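Local coordinates for uncharacterized protein (Pseudomonas aeruginosa UCBPP-PA14, PDB 3FD9) that acts as a transcriptional anti-activator that probably represses the type III secretion regulon by disrupting ExsA self-association and DNA binding until the anti-antiactivator ExsC intervenes, at residues A[102-107]-A[195-200]. Residues are numbered along the deposited sequence; the frame is centred on the assembly and turned at random.
Sequences WVLLPV and RGMATL
Helix 96-115, just before the long helical hairpin in the chain, packs against helix 193-203, just after it. Leu-104 carries the first helix's share, and Met-197 (selenomethionine) and Leu-200, one helical turn apart, carry the second's. The backbones stay well separated: the CA atoms of Leu-104 and Met-197 are 9.0 Å apart. Leu-104 and Leu-200 meet tip to tip, with CD1 of Leu-104 3.6 Å from CD2 of Leu-200. Met-197 instead passes alongside Leu-104 in the opposite direction. Its chain leaves anti to the backbone N (chi1 -177°), then bends at chi2 (62°) and chi3 (58°). This brings CE of Met-197 to 3.7 Å from CD1 of Leu-104. The same CE lies 4.1 Å from CB of Leu-104. One leucine methyl thus touches both residues of the facing helix. Ile-100, one turn earlier on helix 96-115, packs on Met-197 and Leu-200, and Phe-209 of a loop packs on Leu-104 and Met-197. Met-39 of the second subunit also reaches Met-197, so the packing runs on into the assembly. No hydrogen bond crosses between the segments. All three touching residues are buried, which implies that this small interface is held by van der Waals and hydrophobic packing.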
ATOM      1  N   TRP A 102       5.841  -1.386 -20.618  1.00 35.75           N
ATOM      2  CA  TRP A 102       5.139  -2.236 -21.557  1.00 34.55           C
ATOM      3  C   TRP A 102       6.063  -2.837 -22.603  1.00 35.83           C
ATOM      4  O   TRP A 102       5.732  -3.834 -23.223  1.00 38.61           O
ATOM      5  CB  TRP A 102       3.982  -1.478 -22.215  1.00 34.50           C
ATOM      6  CG  TRP A 102       2.664  -1.716 -21.519  1.00 35.77           C
ATOM      7  CD1 TRP A 102       1.841  -2.803 -21.664  1.00 37.56           C
ATOM      8  CD2 TRP A 102       2.026  -0.862 -20.562  1.00 27.86           C
ATOM      9  NE1 TRP A 102       0.737  -2.674 -20.855  1.00 33.67           N
ATOM     10  CE2 TRP A 102       0.827  -1.494 -20.169  1.00 28.53           C
ATOM     11  CE3 TRP A 102       2.352   0.374 -20.000  1.00 34.78           C
ATOM     12  CZ2 TRP A 102      -0.044  -0.931 -19.247  1.00 34.04           C
ATOM     13  CZ3 TRP A 102       1.483   0.930 -19.078  1.00 37.50           C
ATOM     14  CH2 TRP A 102       0.299   0.279 -18.713  1.00 39.52           C
ATOM     15  N   VAL A 103       7.228  -2.242 -22.798  1.00 32.61           N
ATOM     16  CA  VAL A 103       8.137  -2.740 -23.813  1.00 31.72           C
ATOM     17  C   VAL A 103       9.512  -3.043 -23.229  1.00 33.51           C
ATOM     18  O   VAL A 103       9.866  -4.199 -23.038  1.00 36.56           O
ATOM     19  CB  VAL A 103       8.280  -1.748 -24.985  1.00 32.25           C
ATOM     20  CG1 VAL A 103       9.175  -2.324 -26.061  1.00 30.59           C
ATOM     21  CG2 VAL A 103       6.930  -1.425 -25.563  1.00 29.96           C
ATOM     22  N   LEU A 104      10.280  -2.003 -22.937  1.00 26.58           N
ATOM     23  CA  LEU A 104      11.683  -2.178 -22.598  1.00 25.02           C
ATOM     24  C   LEU A 104      11.935  -3.212 -21.507  1.00 25.64           C
ATOM     25  O   LEU A 104      12.781  -4.091 -21.670  1.00 27.39           O
ATOM     26  CB  LEU A 104      12.320  -0.846 -22.229  1.00 24.12           C
ATOM     27  CG  LEU A 104      12.219   0.262 -23.283  1.00 23.94           C
ATOM     28  CD1 LEU A 104      13.024   1.475 -22.823  1.00 26.42           C
ATOM     29  CD2 LEU A 104      12.694  -0.218 -24.638  1.00 25.15           C
ATOM     30  N   LEU A 105      11.207  -3.119 -20.402  1.00 21.42           N
ATOM     31  CA  LEU A 105      11.411  -4.051 -19.295  1.00 20.55           C
ATOM     32  C   LEU A 105      10.987  -5.495 -19.608  1.00 21.82           C
ATOM     33  O   LEU A 105      11.740  -6.435 -19.349  1.00 23.06           O
ATOM     34  CB  LEU A 105      10.717  -3.545 -18.028  1.00 18.74           C
ATOM     35  CG  LEU A 105      11.364  -2.345 -17.354  1.00 17.66           C
ATOM     36  CD1 LEU A 105      10.753  -2.146 -15.992  1.00 19.05           C
ATOM     37  CD2 LEU A 105      12.875  -2.521 -17.230  1.00 24.26           C
ATOM     38  N   PRO A 106       9.775  -5.684 -20.151  1.00 29.71           N
ATOM     39  CA  PRO A 106       9.393  -7.035 -20.585  1.00 30.72           C
ATOM     40  C   PRO A 106      10.370  -7.596 -21.618  1.00 32.61           C
ATOM     41  O   PRO A 106      10.861  -8.719 -21.487  1.00 33.97           O
ATOM     42  CB  PRO A 106       8.030  -6.817 -21.238  1.00 29.87           C
ATOM     43  CG  PRO A 106       7.478  -5.603 -20.538  1.00 29.93           C
ATOM     44  CD  PRO A 106       8.674  -4.718 -20.302  1.00 29.30           C
ATOM     45  N   VAL A 107      10.654  -6.803 -22.642  1.00 31.48           N
ATOM     46  CA  VAL A 107      11.556  -7.217 -23.705  1.00 32.67           C
ATOM     47  C   VAL A 107      12.917  -7.613 -23.161  1.00 34.31           C
ATOM     48  O   VAL A 107      13.518  -8.585 -23.621  1.00 36.75           O
ATOM     49  CB  VAL A 107      11.729  -6.107 -24.749  1.00 32.11           C
ATOM     50  CG1 VAL A 107      12.962  -6.358 -25.599  1.00 30.25           C
ATOM     51  CG2 VAL A 107      10.470  -6.006 -25.610  1.00 33.20           C
ATOM     52  N   ARG A 195      22.993   3.367 -20.457  1.00 51.44           N
ATOM     53  CA  ARG A 195      22.979   4.672 -21.090  1.00 52.30           C
ATOM     54  C   ARG A 195      21.639   4.969 -21.741  1.00 50.50           C
ATOM     55  O   ARG A 195      21.086   6.059 -21.577  1.00 49.76           O
ATOM     56  CB  ARG A 195      24.086   4.771 -22.134  1.00 55.55           C
ATOM     57  CG  ARG A 195      24.276   6.181 -22.678  1.00 61.93           C
ATOM     58  CD  ARG A 195      25.236   6.195 -23.852  1.00 68.00           C
ATOM     59  NE  ARG A 195      24.695   5.478 -25.002  1.00 65.84           N
ATOM     60  CZ  ARG A 195      25.196   5.554 -26.228  1.00 68.86           C
ATOM     61  NH1 ARG A 195      26.251   6.322 -26.467  1.00 71.47           N
ATOM     62  NH2 ARG A 195      24.639   4.867 -27.216  1.00 71.71           N
ATOM     63  N   GLY A 196      21.125   3.996 -22.483  1.00 44.82           N
ATOM     64  CA  GLY A 196      19.871   4.162 -23.185  1.00 41.38           C
ATOM     65  C   GLY A 196      18.730   4.490 -22.251  1.00 40.14           C
ATOM     66  O   GLY A 196      17.871   5.320 -22.570  1.00 41.54           O
HETATM   67  N   MSE A 197      18.722   3.845 -21.088  1.00 42.94           N
HETATM   68  CA  MSE A 197      17.645   4.039 -20.129  1.00 41.31           C
HETATM   69  C   MSE A 197      17.723   5.420 -19.484  1.00 42.06           C
HETATM   70  O   MSE A 197      16.706   6.065 -19.264  1.00 41.76           O
HETATM   71  CB  MSE A 197      17.672   2.946 -19.062  1.00 42.09           C
HETATM   72  CG  MSE A 197      16.531   3.018 -18.062  1.00 39.59           C
HETATM   73 SE   MSE A 197      14.749   2.800 -18.879  1.00 48.72          SE
HETATM   74  CE  MSE A 197      14.971   1.035 -19.718  1.00 42.34           C
ATOM     75  N   ALA A 198      18.939   5.866 -19.187  1.00 41.51           N
ATOM     76  CA  ALA A 198      19.155   7.201 -18.641  1.00 40.53           C
ATOM     77  C   ALA A 198      18.662   8.267 -19.607  1.00 40.62           C
ATOM     78  O   ALA A 198      17.978   9.217 -19.216  1.00 40.87           O
ATOM     79  CB  ALA A 198      20.626   7.413 -18.349  1.00 42.03           C
ATOM     80  N   THR A 199      19.011   8.102 -20.876  1.00 32.72           N
ATOM     81  CA  THR A 199      18.640   9.069 -21.899  1.00 33.73           C
ATOM     82  C   THR A 199      17.134   9.167 -22.070  1.00 32.96           C
ATOM     83  O   THR A 199      16.572  10.254 -22.058  1.00 33.55           O
ATOM     84  CB  THR A 199      19.252   8.711 -23.241  1.00 34.28           C
ATOM     85  OG1 THR A 199      20.679   8.798 -23.147  1.00 37.79           O
ATOM     86  CG2 THR A 199      18.739   9.655 -24.322  1.00 33.63           C
ATOM     87  N   LEU A 200      16.479   8.028 -22.237  1.00 33.47           N
ATOM     88  CA  LEU A 200      15.032   8.015 -22.344  1.00 32.58           C
ATOM     89  C   LEU A 200      14.396   8.720 -21.144  1.00 33.71           C
ATOM     90  O   LEU A 200      13.403   9.439 -21.271  1.00 34.86           O
ATOM     91  CB  LEU A 200      14.530   6.581 -22.428  1.00 32.73           C
ATOM     92  CG  LEU A 200      13.012   6.452 -22.375  1.00 31.19           C
ATOM     93  CD1 LEU A 200      12.404   7.192 -23.549  1.00 28.46           C
ATOM     94  CD2 LEU A 200      12.589   4.986 -22.364  1.00 26.34           C
TER